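PDB 4DF3: fibrillarin-like rRNA/tRNA 2'-O-methyltransferase from Aeropyrum pernix, which probably methylates ribose 2'-hydroxyls of rRNA and tRNA at sites chosen by a guide RNA, with S-adenosyl-L-methionine as methyl donor. Local coordinates for residues Leu82-Ala87 and Tyr106-Ala111; Gly133-Pro138 and Ala161-Arg166. The protein carries 2 engineered substitutions. All coordinates share one frame; numbering follows the deposited sequence.

Following the chain from the N terminus, interaction 1 comes first: strand 80-84 runs out, helix 90-99 leads back, and strand 104-109 runs parallel beside it, so that 82-87 and 106-111 close a parallel beta-alpha-beta unit of the Rossmann-like fold. Interaction 2 opens later, in series with the first: the loop 133-138 after strand 128-132 is closed on helix 160-171 after the chain has passed through strand 148-153. The two loops neither nest nor cross. They meet where strand 104-109 ends, with the E109 carbonyl O probably accepting from G133 N, and both touch S-adenosylmethionine: interaction 1 mainly along its amino group, ribose and adenine face, interaction 2 at the adenine edge.

Interaction 1 (Leu82-Ala87 and Tyr106-Ala111); sequences LYLGIA and YGVEFA. With SAM (S-adenosylmethionine), chain C.
V108 packs its CG2 methyl against both L82 and L84: the L82 side chain slants across, CD1 3.8 Å away, while the L84 side chain lies alongside. All three belong to one face of a parallel strand pair. Hydrogen bonds from Y83 N to Y106 O and from V108 N to Y83 O, both 2.8 Å, zip the strands; where strand 80-84 ends, V108 O takes two donors, G85 N in its carbonyl plane and I86 N from above it. Y106 adds its backbone and CB, CD1 of L82 lying beside the latter, while its ring leads off to a hydroxyl hydrogen-bonded to E146. E109 turns back through a bend at chi2 (54°), and its carboxylate grips both ribose hydroxyls of S-adenosylmethionine, OE1 to O3' at 2.7 Å and OE2 to O2' at 2.6 Å, the acidic-residue signature of Rossmann-like methyltransferases. Beyond it the F110 ring lies flat over one face of the adenine; an alanine here would probably strip that face of this cover and leave the base freer to shift. Helix 160-171 covers the leucine face, with N167 against both leucines, while on the other face Y83 and I86 meet helix 90-99, and strand 148-153 flanks strand 80-84.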
ATOM      1  N   LEU A  82       3.870  -5.871  -6.789  1.00  7.61           N
ATOM      2  CA  LEU A  82       5.153  -5.229  -6.903  1.00  8.94           C
ATOM      3  C   LEU A  82       5.015  -3.891  -6.153  1.00  9.45           C
ATOM      4  O   LEU A  82       4.217  -3.031  -6.516  1.00  9.93           O
ATOM      5  CB  LEU A  82       5.505  -4.952  -8.367  1.00  9.71           C
ATOM      6  CG  LEU A  82       6.756  -4.069  -8.625  1.00  9.58           C
ATOM      7  CD1 LEU A  82       7.973  -4.711  -7.937  1.00 13.83           C
ATOM      8  CD2 LEU A  82       6.985  -3.998 -10.183  1.00  8.57           C
ATOM      9  N   TYR A  83       5.847  -3.723  -5.141  1.00  9.82           N
ATOM     10  CA  TYR A  83       5.768  -2.531  -4.276  1.00 10.65           C
ATOM     11  C   TYR A  83       7.036  -1.683  -4.440  1.00 10.91           C
ATOM     12  O   TYR A  83       8.133  -2.126  -4.023  1.00 12.30           O
ATOM     13  CB  TYR A  83       5.616  -2.996  -2.831  1.00  8.82           C
ATOM     14  CG  TYR A  83       5.201  -1.906  -1.841  1.00  7.81           C
ATOM     15  CD1 TYR A  83       4.284  -2.184  -0.861  1.00 13.25           C
ATOM     16  CD2 TYR A  83       5.789  -0.632  -1.856  1.00 10.55           C
ATOM     17  CE1 TYR A  83       3.986  -1.236   0.108  1.00 11.05           C
ATOM     18  CE2 TYR A  83       5.442   0.380  -0.907  1.00 12.44           C
ATOM     19  CZ  TYR A  83       4.564   0.034   0.076  1.00 13.03           C
ATOM     20  OH  TYR A  83       4.223   0.953   1.041  1.00 11.93           O
ATOM     21  N   LEU A  84       6.865  -0.516  -5.068  1.00  9.56           N
ATOM     22  CA  LEU A  84       7.986   0.373  -5.368  1.00  9.82           C
ATOM     23  C   LEU A  84       8.103   1.340  -4.209  1.00  9.66           C
ATOM     24  O   LEU A  84       7.165   2.131  -3.957  1.00 10.54           O
ATOM     25  CB  LEU A  84       7.836   1.098  -6.708  1.00  9.07           C
ATOM     26  CG  LEU A  84       7.689   0.199  -7.967  1.00 14.06           C
ATOM     27  CD1 LEU A  84       7.606   1.057  -9.215  1.00 11.88           C
ATOM     28  CD2 LEU A  84       8.744  -0.879  -8.074  1.00 11.05           C
ATOM     29  N   GLY A  85       9.217   1.252  -3.472  1.00 10.85           N
ATOM     30  CA  GLY A  85       9.416   2.201  -2.361  1.00 11.27           C
ATOM     31  C   GLY A  85       8.906   1.656  -1.034  1.00 10.70           C
ATOM     32  O   GLY A  85       8.255   2.402  -0.266  1.00 13.03           O
ATOM     33  N   ILE A  86       9.222   0.403  -0.731  1.00 13.31           N
ATOM     34  CA  ILE A  86       8.591  -0.332   0.359  1.00 12.61           C
ATOM     35  C   ILE A  86       9.063   0.272   1.717  1.00 15.50           C
ATOM     36  O   ILE A  86       8.371   0.098   2.720  1.00 14.31           O
ATOM     37  CB  ILE A  86       8.769  -1.904   0.236  1.00 13.28           C
ATOM     38  CG1 ILE A  86       8.161  -2.621   1.463  1.00 12.19           C
ATOM     39  CG2 ILE A  86      10.257  -2.327   0.204  1.00 13.23           C
ATOM     40  CD1 ILE A  86       8.274  -4.146   1.433  1.00 13.53           C
ATOM     41  N   ALA A  87      10.246   0.919   1.707  1.00 17.09           N
ATOM     42  CA  ALA A  87      10.803   1.498   2.950  1.00 17.88           C
ATOM     43  C   ALA A  87      10.959   0.411   4.052  1.00 18.36           C
ATOM     44  O   ALA A  87      11.427  -0.694   3.783  1.00 15.90           O
ATOM     45  CB  ALA A  87       9.868   2.671   3.411  1.00 17.21           C
ATOM     46  N   TYR A 106       6.729  -8.070  -3.582  1.00 12.24           N
ATOM     47  CA  TYR A 106       8.091  -7.871  -4.002  1.00 12.54           C
ATOM     48  C   TYR A 106       8.388  -6.429  -3.685  1.00 12.68           C
ATOM     49  O   TYR A 106       7.782  -5.498  -4.296  1.00 11.07           O
ATOM     50  CB  TYR A 106       8.239  -8.126  -5.493  1.00 13.01           C
ATOM     51  CG  TYR A 106       7.999  -9.557  -5.877  1.00 10.51           C
ATOM     52  CD1 TYR A 106       9.077 -10.501  -5.864  1.00 14.25           C
ATOM     53  CD2 TYR A 106       6.753  -9.945  -6.387  1.00 12.84           C
ATOM     54  CE1 TYR A 106       8.857 -11.831  -6.293  1.00 17.89           C
ATOM     55  CE2 TYR A 106       6.535 -11.264  -6.777  1.00 17.89           C
ATOM     56  CZ  TYR A 106       7.605 -12.189  -6.725  1.00 19.54           C
ATOM     57  OH  TYR A 106       7.420 -13.512  -7.145  1.00 23.95           O
ATOM     58  N   GLY A 107       9.257  -6.226  -2.695  1.00 11.74           N
ATOM     59  CA  GLY A 107       9.439  -4.870  -2.168  1.00 12.97           C
ATOM     60  C   GLY A 107      10.729  -4.259  -2.619  1.00 13.41           C
ATOM     61  O   GLY A 107      11.778  -4.618  -2.126  1.00 14.65           O
ATOM     62  N   VAL A 108      10.635  -3.294  -3.522  1.00 13.97           N
ATOM     63  CA  VAL A 108      11.813  -2.587  -4.055  1.00 14.83           C
ATOM     64  C   VAL A 108      12.133  -1.359  -3.221  1.00 15.97           C
ATOM     65  O   VAL A 108      11.299  -0.502  -3.010  1.00 14.57           O
ATOM     66  CB  VAL A 108      11.573  -2.199  -5.542  1.00 14.51           C
ATOM     67  CG1 VAL A 108      12.798  -1.387  -6.153  1.00 12.33           C
ATOM     68  CG2 VAL A 108      11.187  -3.405  -6.367  1.00 12.78           C
ATOM     69  N   GLU A 109      13.391  -1.226  -2.826  1.00 17.71           N
ATOM     70  CA  GLU A 109      13.849  -0.152  -1.952  1.00 19.54           C
ATOM     71  C   GLU A 109      15.316   0.018  -2.274  1.00 19.85           C
ATOM     72  O   GLU A 109      16.053  -1.021  -2.324  1.00 19.42           O
ATOM     73  CB  GLU A 109      13.710  -0.585  -0.469  1.00 20.09           C
ATOM     74  CG  GLU A 109      14.397   0.330   0.560  1.00 22.49           C
ATOM     75  CD  GLU A 109      13.956   1.758   0.430  1.00 23.31           C
ATOM     76  OE1 GLU A 109      12.708   2.077   0.477  1.00 18.50           O
ATOM     77  OE2 GLU A 109      14.861   2.593   0.187  1.00 21.54           O
ATOM     78  N   PHE A 110      15.740   1.271  -2.510  1.00 21.03           N
ATOM     79  CA  PHE A 110      17.156   1.522  -2.957  1.00 24.03           C
ATOM     80  C   PHE A 110      18.167   1.955  -1.888  1.00 25.92           C
ATOM     81  O   PHE A 110      19.358   2.029  -2.199  1.00 26.38           O
ATOM     82  CB  PHE A 110      17.273   2.378  -4.208  1.00 23.28           C
ATOM     83  CG  PHE A 110      17.084   3.874  -4.012  1.00 23.44           C
ATOM     84  CD1 PHE A 110      17.507   4.749  -5.057  1.00 21.04           C
ATOM     85  CD2 PHE A 110      16.510   4.416  -2.854  1.00 22.73           C
ATOM     86  CE1 PHE A 110      17.342   6.138  -4.958  1.00 27.21           C
ATOM     87  CE2 PHE A 110      16.348   5.821  -2.732  1.00 28.02           C
ATOM     88  CZ  PHE A 110      16.761   6.682  -3.771  1.00 26.41           C
ATOM     89  N   ALA A 111      17.700   2.251  -0.666  1.00 26.41           N
ATOM     90  CA  ALA A 111      18.614   2.697   0.411  1.00 28.03           C
ATOM     91  C   ALA A 111      19.009   1.511   1.269  1.00 28.27           C
ATOM     92  O   ALA A 111      18.157   0.939   1.926  1.00 28.89           O
ATOM     93  CB  ALA A 111      18.017   3.826   1.268  1.00 28.19           C
TER
HETATM   94  N   SAM C 301       5.558   3.061   1.099  1.00 16.17           N
HETATM   95  CA  SAM C 301       6.119   3.275   2.465  1.00 17.62           C
HETATM   96  C   SAM C 301       4.972   3.060   3.456  1.00 19.62           C
HETATM   97  O   SAM C 301       3.796   3.344   3.146  1.00 19.51           O
HETATM   98  OXT SAM C 301       5.213   2.599   4.567  1.00 20.72           O
HETATM   99  CB  SAM C 301       6.700   4.717   2.663  1.00 18.32           C
HETATM  100  CG  SAM C 301       7.655   4.939   1.502  1.00 19.69           C
HETATM  101  SD  SAM C 301       8.885   6.256   1.720  1.00 20.99           S
HETATM  102  CE  SAM C 301       7.677   7.556   1.353  1.00 14.88           C
HETATM  103  C5' SAM C 301       9.758   6.201   0.112  1.00 18.92           C
HETATM  104  C4' SAM C 301      10.879   5.160   0.057  1.00 20.71           C
HETATM  105  O4' SAM C 301      11.307   4.878  -1.274  1.00 17.66           O
HETATM  106  C3' SAM C 301      12.166   5.499   0.797  1.00 17.22           C
HETATM  107  O3' SAM C 301      12.349   4.434   1.735  1.00 15.55           O
HETATM  108  C2' SAM C 301      13.262   5.664  -0.268  1.00 16.98           C
HETATM  109  O2' SAM C 301      14.514   5.186   0.168  1.00 18.39           O
HETATM  110  C1' SAM C 301      12.738   4.797  -1.405  1.00 16.99           C
HETATM  111  N9  SAM C 301      13.064   5.280  -2.761  1.00 18.41           N
HETATM  112  C8  SAM C 301      13.145   6.581  -3.271  1.00 19.72           C
HETATM  113  N7  SAM C 301      13.489   6.500  -4.614  1.00 21.36           N
HETATM  114  C5  SAM C 301      13.630   5.209  -4.948  1.00 17.49           C
HETATM  115  C6  SAM C 301      13.934   4.587  -6.148  1.00 21.48           C
HETATM  116  N6  SAM C 301      14.212   5.258  -7.332  1.00 18.03           N
HETATM  117  N1  SAM C 301      13.929   3.204  -6.039  1.00 18.35           N
HETATM  118  C2  SAM C 301      13.686   2.403  -4.938  1.00 21.58           C
HETATM  119  N3  SAM C 301      13.378   3.053  -3.756  1.00 17.70           N
HETATM  120  C4  SAM C 301      13.387   4.413  -3.790  1.00 18.73           C

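Interaction 2 (Gly133-Pro138 and Ala161-Arg166); sequences GDARFP and AAIVVR. With SAM (S-adenosylmethionine), chain C.
The loop that follows strand 128-132 forms the adenine-edge side of the S-adenosylmethionine pocket, and it is backed by helix 160-171. Here I163 and R166, one helical turn apart, meet A135, R136 and P138. I163 reaches the loop with both branches: CG2 lies 3.7 Å from CB of A135 and also rests on the A135 carbonyl oxygen, while CD1 touches CG of R136, the two side chains crossing at an angle. With chi1 near trans (-166°), the R166 chain extends away from its own backbone N and beside the CG-CD edge of P138; CG sits 3.6 Å from CG of the proline, the side chains at about a right angle. The chain then bends at chi3, and NH1 gives a 2.8 Å hydrogen bond to R136 O, meeting a lone pair in the carbonyl plane, though the bond is bent (138°) and the oxygen sits off the guanidinium plane.

The loop is braced from within. A type I turn runs from D134 to F137, and OD1 of D134 accepts from R136 N in an Asx turn. The R136 guanidinium grips the same carboxylate side-on in a salt bridge, NE to OD1 at 3.2 Å and NH2 to OD2 at 2.7 Å. The adenine is read at its edge: A135 N donates to N1 at 2.9 Å in a nearly straight bond (175°), and N6 donates to OD1 of D134.

OD1 therefore receives R136 N, R136 NE and the adenine amino group together, which probably leaves the carboxylate little freedom to rotate, and the arginine charge probably stabilises its ionised form. R136 thus acts as a second-shell residue for the base, and R166, by holding the R136 carbonyl, ties that adenine-reading turn to the helix.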
ATOM      1  N   GLY A 133      17.156  -2.334  -4.900  1.00 19.87           N
ATOM      2  CA  GLY A 133      17.380  -1.831  -6.230  1.00 20.34           C
ATOM      3  C   GLY A 133      16.667  -0.551  -6.418  1.00 19.47           C
ATOM      4  O   GLY A 133      15.814  -0.183  -5.592  1.00 19.30           O
ATOM      5  N   ASP A 134      17.030   0.134  -7.496  1.00 18.66           N
ATOM      6  CA  ASP A 134      16.451   1.363  -7.840  1.00 17.82           C
ATOM      7  C   ASP A 134      15.278   1.069  -8.772  1.00 16.89           C
ATOM      8  O   ASP A 134      15.461   0.477  -9.846  1.00 14.93           O
ATOM      9  CB  ASP A 134      17.528   2.230  -8.488  1.00 19.41           C
ATOM     10  CG  ASP A 134      17.093   3.615  -8.769  1.00 22.20           C
ATOM     11  OD1 ASP A 134      15.942   3.804  -9.214  1.00 20.43           O
ATOM     12  OD2 ASP A 134      17.936   4.548  -8.627  1.00 25.24           O
ATOM     13  N   ALA A 135      14.088   1.544  -8.389  1.00 16.79           N
ATOM     14  CA  ALA A 135      12.869   1.310  -9.183  1.00 14.36           C
ATOM     15  C   ALA A 135      12.966   1.924 -10.590  1.00 13.33           C
ATOM     16  O   ALA A 135      12.205   1.576 -11.471  1.00 12.92           O
ATOM     17  CB  ALA A 135      11.665   1.928  -8.378  1.00 13.11           C
ATOM     18  N   ARG A 136      13.939   2.808 -10.856  1.00 13.89           N
ATOM     19  CA  ARG A 136      14.059   3.361 -12.218  1.00 15.90           C
ATOM     20  C   ARG A 136      14.574   2.335 -13.210  1.00 13.96           C
ATOM     21  O   ARG A 136      14.424   2.563 -14.420  1.00 13.88           O
ATOM     22  CB  ARG A 136      14.979   4.596 -12.254  1.00 16.28           C
ATOM     23  CG  ARG A 136      14.305   5.783 -11.545  1.00 19.33           C
ATOM     24  CD  ARG A 136      15.235   7.038 -11.363  1.00 24.52           C
ATOM     25  NE  ARG A 136      16.384   6.707 -10.533  1.00 26.99           N
ATOM     26  CZ  ARG A 136      17.512   7.413 -10.431  1.00 30.89           C
ATOM     27  NH1 ARG A 136      17.675   8.557 -11.116  1.00 33.69           N
ATOM     28  NH2 ARG A 136      18.466   6.970  -9.629  1.00 26.78           N
ATOM     29  N   PHE A 137      15.204   1.269 -12.695  1.00 13.86           N
ATOM     30  CA  PHE A 137      15.921   0.289 -13.574  1.00 16.88           C
ATOM     31  C   PHE A 137      15.339  -1.113 -13.387  1.00 14.28           C
ATOM     32  O   PHE A 137      15.997  -2.007 -12.860  1.00 15.62           O
ATOM     33  CB  PHE A 137      17.460   0.327 -13.321  1.00 18.30           C
ATOM     34  CG  PHE A 137      18.023   1.715 -13.216  1.00 19.91           C
ATOM     35  CD1 PHE A 137      18.010   2.594 -14.305  1.00 25.36           C
ATOM     36  CD2 PHE A 137      18.586   2.160 -12.039  1.00 26.97           C
ATOM     37  CE1 PHE A 137      18.536   3.919 -14.197  1.00 27.86           C
ATOM     38  CE2 PHE A 137      19.090   3.485 -11.926  1.00 25.02           C
ATOM     39  CZ  PHE A 137      19.102   4.343 -13.023  1.00 26.27           C
ATOM     40  N   PRO A 138      14.083  -1.320 -13.793  1.00 14.18           N
ATOM     41  CA  PRO A 138      13.465  -2.624 -13.470  1.00 14.12           C
ATOM     42  C   PRO A 138      14.124  -3.794 -14.246  1.00 14.35           C
ATOM     43  O   PRO A 138      13.990  -4.966 -13.899  1.00 13.30           O
ATOM     44  CB  PRO A 138      12.018  -2.427 -13.927  1.00 11.63           C
ATOM     45  CG  PRO A 138      12.131  -1.234 -14.968  1.00 13.54           C
ATOM     46  CD  PRO A 138      13.120  -0.350 -14.374  1.00 12.74           C
ATOM     47  N   ALA A 161       5.422   8.706 -12.293  1.00 17.02           N
ATOM     48  CA  ALA A 161       4.549   8.032 -13.225  1.00 17.40           C
ATOM     49  C   ALA A 161       5.364   7.288 -14.302  1.00 16.47           C
ATOM     50  O   ALA A 161       4.991   6.182 -14.661  1.00 14.61           O
ATOM     51  CB  ALA A 161       3.515   8.955 -13.834  1.00 17.71           C
ATOM     52  N   ALA A 162       6.448   7.895 -14.794  1.00 16.27           N
ATOM     53  CA  ALA A 162       7.360   7.210 -15.752  1.00 15.22           C
ATOM     54  C   ALA A 162       7.965   5.948 -15.151  1.00 13.84           C
ATOM     55  O   ALA A 162       8.068   4.953 -15.850  1.00 13.28           O
ATOM     56  CB  ALA A 162       8.495   8.182 -16.228  1.00 15.92           C
ATOM     57  N   ILE A 163       8.317   5.998 -13.866  1.00 12.54           N
ATOM     58  CA  ILE A 163       8.883   4.802 -13.178  1.00 12.93           C
ATOM     59  C   ILE A 163       7.788   3.734 -13.120  1.00 13.07           C
ATOM     60  O   ILE A 163       8.042   2.519 -13.384  1.00 12.51           O
ATOM     61  CB  ILE A 163       9.351   5.152 -11.759  1.00 13.76           C
ATOM     62  CG1 ILE A 163      10.486   6.178 -11.847  1.00 14.92           C
ATOM     63  CG2 ILE A 163       9.694   3.847 -10.903  1.00 14.98           C
ATOM     64  CD1 ILE A 163      10.913   6.693 -10.501  1.00 16.25           C
ATOM     65  N   VAL A 164       6.579   4.179 -12.721  1.00  9.98           N
ATOM     66  CA  VAL A 164       5.423   3.249 -12.716  1.00 14.17           C
ATOM     67  C   VAL A 164       5.184   2.591 -14.053  1.00 12.74           C
ATOM     68  O   VAL A 164       5.018   1.332 -14.101  1.00 12.92           O
ATOM     69  CB  VAL A 164       4.151   3.923 -12.205  1.00 13.16           C
ATOM     70  CG1 VAL A 164       2.872   3.067 -12.453  1.00 14.59           C
ATOM     71  CG2 VAL A 164       4.348   4.255 -10.654  1.00 13.82           C
ATOM     72  N   VAL A 165       5.135   3.406 -15.133  1.00 13.85           N
ATOM     73  CA  VAL A 165       4.820   2.821 -16.454  1.00 13.26           C
ATOM     74  C   VAL A 165       5.854   1.783 -16.862  1.00 14.02           C
ATOM     75  O   VAL A 165       5.529   0.727 -17.423  1.00 13.75           O
ATOM     76  CB  VAL A 165       4.635   3.966 -17.478  1.00 13.79           C
ATOM     77  CG1 VAL A 165       4.679   3.462 -18.895  1.00 16.03           C
ATOM     78  CG2 VAL A 165       3.287   4.687 -17.154  1.00 13.91           C
ATOM     79  N   ARG A 166       7.124   2.104 -16.602  1.00 14.00           N
ATOM     80  CA  ARG A 166       8.255   1.225 -16.972  1.00 15.42           C
ATOM     81  C   ARG A 166       8.165  -0.109 -16.257  1.00 14.16           C
ATOM     82  O   ARG A 166       8.299  -1.197 -16.867  1.00 15.62           O
ATOM     83  CB  ARG A 166       9.545   1.919 -16.582  1.00 14.11           C
ATOM     84  CG  ARG A 166      10.815   1.280 -17.211  1.00 17.87           C
ATOM     85  CD  ARG A 166      11.995   2.118 -16.872  1.00 20.87           C
ATOM     86  NE  ARG A 166      11.833   3.502 -17.363  1.00 17.88           N
ATOM     87  CZ  ARG A 166      12.145   4.581 -16.660  1.00 17.64           C
ATOM     88  NH1 ARG A 166      12.690   4.488 -15.454  1.00 19.36           N
ATOM     89  NH2 ARG A 166      11.952   5.786 -17.198  1.00 22.34           N
TER
HETATM   90  N   SAM C 301       5.558   3.061   1.099  1.00 16.17           N
HETATM   91  CA  SAM C 301       6.119   3.275   2.465  1.00 17.62           C
HETATM   92  C   SAM C 301       4.972   3.060   3.456  1.00 19.62           C
HETATM   93  O   SAM C 301       3.796   3.344   3.146  1.00 19.51           O
HETATM   94  OXT SAM C 301       5.213   2.599   4.567  1.00 20.72           O
HETATM   95  CB  SAM C 301       6.700   4.717   2.663  1.00 18.32           C
HETATM   96  CG  SAM C 301       7.655   4.939   1.502  1.00 19.69           C
HETATM   97  SD  SAM C 301       8.885   6.256   1.720  1.00 20.99           S
HETATM   98  CE  SAM C 301       7.677   7.556   1.353  1.00 14.88           C
HETATM   99  C5' SAM C 301       9.758   6.201   0.112  1.00 18.92           C
HETATM  100  C4' SAM C 301      10.879   5.160   0.057  1.00 20.71           C
HETATM  101  O4' SAM C 301      11.307   4.878  -1.274  1.00 17.66           O
HETATM  102  C3' SAM C 301      12.166   5.499   0.797  1.00 17.22           C
HETATM  103  O3' SAM C 301      12.349   4.434   1.735  1.00 15.55           O
HETATM  104  C2' SAM C 301      13.262   5.664  -0.268  1.00 16.98           C
HETATM  105  O2' SAM C 301      14.514   5.186   0.168  1.00 18.39           O
HETATM  106  C1' SAM C 301      12.738   4.797  -1.405  1.00 16.99           C
HETATM  107  N9  SAM C 301      13.064   5.280  -2.761  1.00 18.41           N
HETATM  108  C8  SAM C 301      13.145   6.581  -3.271  1.00 19.72           C
HETATM  109  N7  SAM C 301      13.489   6.500  -4.614  1.00 21.36           N
HETATM  110  C5  SAM C 301      13.630   5.209  -4.948  1.00 17.49           C
HETATM  111  C6  SAM C 301      13.934   4.587  -6.148  1.00 21.48           C
HETATM  112  N6  SAM C 301      14.212   5.258  -7.332  1.00 18.03           N
HETATM  113  N1  SAM C 301      13.929   3.204  -6.039  1.00 18.35           N
HETATM  114  C2  SAM C 301      13.686   2.403  -4.938  1.00 21.58           C
HETATM  115  N3  SAM C 301      13.378   3.053  -3.756  1.00 17.70           N
HETATM  116  C4  SAM C 301      13.387   4.413  -3.790  1.00 18.73           C